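Local coordinates for probable adhesion protein (Pseudomonas aeruginosa PAO1, PDB 6R3Z), which probably serves as the periplasmic solute-binding protein of a metal transport system, capturing ferrous iron and related divalent metal ions for uptake, at residues N109-T112 and F113-I116. Residues are numbered along the deposited sequence; the frame is centred on the assembly and turned at random.
Sequences NPHT and FLSI. With NI (nickel (II) ion), chain B.
The metal site of this solute-binding protein draws one of its six histidines from a type I beta turn, His111 to Leu114, where the side chains of His111 and Phe113 run alongside each other in the same direction. NE2 of His111 binds the nickel ion at 2.2 Å; the same histidine binds ferrous iron and manganese in other structures of the protein. Here a second shell positions a first-shell ligand. ND1 of His111 donates to OD1 of Asn109 at 2.8 Å, the oxygen lying almost in the imidazole plane. The same oxygen accepts from the backbone N of His111 at 3.0 Å, closing an Asx turn. Held by the backbone N-H, the oxygen is set to receive ND1, and that bond together with the nickel at NE2 fixes the rotation of the ring; it would probably also make NE2 a stronger electron donor. With chi1 at -58°, CG of His111 stands beside its own backbone N, bringing ND1 within range of that oxygen. Across the turn, Leu114 N donates to His111 O at 3.1 Å, approaching from above the carbonyl plane. CG of Phe113 stands between its own N and carbonyl carbon (chi1 46°), which turns the ring back over CA of His111: this CH-pi contact sits over one ring face, 4.2 Å from the centroid. CZ of Phe113 also meets CD2 of His111 at 3.9 Å, the two rings being inclined at 58°. The other five nickel ligands are His41, His66, His177, His199 and His250. The turn lies in the loop between strand 84-86 and helix 116-133, with Ser115 at the N-cap of that helix, its side chain capping the backbone N of Ala118; Phe113 packs on Pro15 and Tyr19 of helix 14-24, while Leu114 reaches Met265 of helix 260-277.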
ATOM      1  N   ASN A 109      -5.652   9.620   3.994  1.00 25.71           N
ATOM      2  CA  ASN A 109      -4.705   8.908   3.150  1.00 23.77           C
ATOM      3  C   ASN A 109      -5.081   7.400   3.136  1.00 25.85           C
ATOM      4  O   ASN A 109      -5.054   6.748   4.176  1.00 24.94           O
ATOM      5  CB  ASN A 109      -3.254   9.121   3.616  1.00 23.71           C
ATOM      6  CG  ASN A 109      -2.241   8.644   2.579  1.00 32.53           C
ATOM      7  OD1 ASN A 109      -2.409   7.584   1.944  1.00 23.73           O
ATOM      8  ND2 ASN A 109      -1.163   9.402   2.398  1.00 26.46           N
ATOM      9  N   PRO A 110      -5.418   6.833   1.967  1.00 23.54           N
ATOM     10  CA  PRO A 110      -5.853   5.423   1.941  1.00 23.37           C
ATOM     11  C   PRO A 110      -4.734   4.372   1.891  1.00 24.43           C
ATOM     12  O   PRO A 110      -5.050   3.177   1.854  1.00 25.01           O
ATOM     13  CB  PRO A 110      -6.722   5.367   0.682  1.00 25.51           C
ATOM     14  CG  PRO A 110      -6.076   6.355  -0.254  1.00 30.25           C
ATOM     15  CD  PRO A 110      -5.509   7.453   0.622  1.00 25.42           C
ATOM     16  N   HIS A 111      -3.452   4.792   1.830  1.00 20.62           N
ATOM     17  CA  HIS A 111      -2.296   3.877   1.698  1.00 19.94           C
ATOM     18  C   HIS A 111      -1.834   3.239   3.015  1.00 22.36           C
ATOM     19  O   HIS A 111      -0.628   3.158   3.281  1.00 22.48           O
ATOM     20  CB  HIS A 111      -1.128   4.594   1.002  1.00 20.62           C
ATOM     21  CG  HIS A 111      -1.474   5.121  -0.349  1.00 22.70           C
ATOM     22  ND1 HIS A 111      -1.998   6.396  -0.509  1.00 23.63           N
ATOM     23  CD2 HIS A 111      -1.331   4.547  -1.572  1.00 23.28           C
ATOM     24  CE1 HIS A 111      -2.168   6.552  -1.814  1.00 23.24           C
ATOM     25  NE2 HIS A 111      -1.799   5.458  -2.494  1.00 23.47           N
ATOM     26  N   THR A 112      -2.802   2.785   3.840  1.00 20.12           N
ATOM     27  CA  THR A 112      -2.525   2.161   5.155  1.00 20.06           C
ATOM     28  C   THR A 112      -1.671   0.891   5.002  1.00 23.10           C
ATOM     29  O   THR A 112      -0.885   0.558   5.911  1.00 23.12           O
ATOM     30  CB  THR A 112      -3.841   1.832   5.868  1.00 24.22           C
ATOM     31  OG1 THR A 112      -4.557   0.873   5.077  1.00 25.55           O
ATOM     32  CG2 THR A 112      -4.709   3.087   6.131  1.00 24.28           C
ATOM     33  N   PHE A 113      -1.805   0.194   3.834  1.00 20.53           N
ATOM     34  CA  PHE A 113      -1.025  -1.030   3.558  1.00 20.06           C
ATOM     35  C   PHE A 113       0.483  -0.758   3.446  1.00 25.41           C
ATOM     36  O   PHE A 113       1.266  -1.696   3.540  1.00 25.88           O
ATOM     37  CB  PHE A 113      -1.544  -1.769   2.317  1.00 21.20           C
ATOM     38  CG  PHE A 113      -1.811  -0.865   1.137  1.00 21.02           C
ATOM     39  CD1 PHE A 113      -0.812  -0.604   0.198  1.00 22.68           C
ATOM     40  CD2 PHE A 113      -3.064  -0.284   0.953  1.00 21.65           C
ATOM     41  CE1 PHE A 113      -1.064   0.217  -0.905  1.00 21.44           C
ATOM     42  CE2 PHE A 113      -3.310   0.559  -0.146  1.00 24.06           C
ATOM     43  CZ  PHE A 113      -2.300   0.816  -1.058  1.00 22.28           C
ATOM     44  N   LEU A 114       0.899   0.504   3.264  1.00 23.47           N
ATOM     45  CA  LEU A 114       2.332   0.802   3.200  1.00 24.80           C
ATOM     46  C   LEU A 114       2.854   1.248   4.571  1.00 32.06           C
ATOM     47  O   LEU A 114       3.461   2.295   4.708  1.00 35.04           O
ATOM     48  CB  LEU A 114       2.691   1.770   2.059  1.00 25.84           C
ATOM     49  CG  LEU A 114       2.305   1.289   0.649  1.00 30.16           C
ATOM     50  CD1 LEU A 114       2.398   2.409  -0.366  1.00 30.14           C
ATOM     51  CD2 LEU A 114       3.123   0.091   0.215  1.00 33.60           C
ATOM     52  N   SER A 115       2.542   0.466   5.590  1.00 27.62           N
ATOM     53  CA  SER A 115       2.946   0.677   6.980  1.00 25.97           C
ATOM     54  C   SER A 115       3.021  -0.703   7.586  1.00 28.06           C
ATOM     55  O   SER A 115       2.094  -1.498   7.393  1.00 26.82           O
ATOM     56  CB  SER A 115       1.897   1.481   7.739  1.00 28.66           C
ATOM     57  OG  SER A 115       2.021   1.318   9.150  1.00 33.38           O
ATOM     58  N   ILE A 116       4.093  -0.985   8.335  1.00 23.93           N
ATOM     59  CA  ILE A 116       4.224  -2.290   8.979  1.00 23.30           C
ATOM     60  C   ILE A 116       3.175  -2.413  10.093  1.00 26.80           C
ATOM     61  O   ILE A 116       2.490  -3.438  10.171  1.00 24.46           O
ATOM     62  CB  ILE A 116       5.680  -2.524   9.479  1.00 26.22           C
ATOM     63  CG1 ILE A 116       6.693  -2.640   8.285  1.00 26.62           C
ATOM     64  CG2 ILE A 116       5.766  -3.763  10.421  1.00 27.32           C
ATOM     65  CD1 ILE A 116       6.481  -3.817   7.313  1.00 29.29           C
TER
HETATM   66 NI    NI B 401      -2.155   5.069  -4.634  1.00 22.78          NI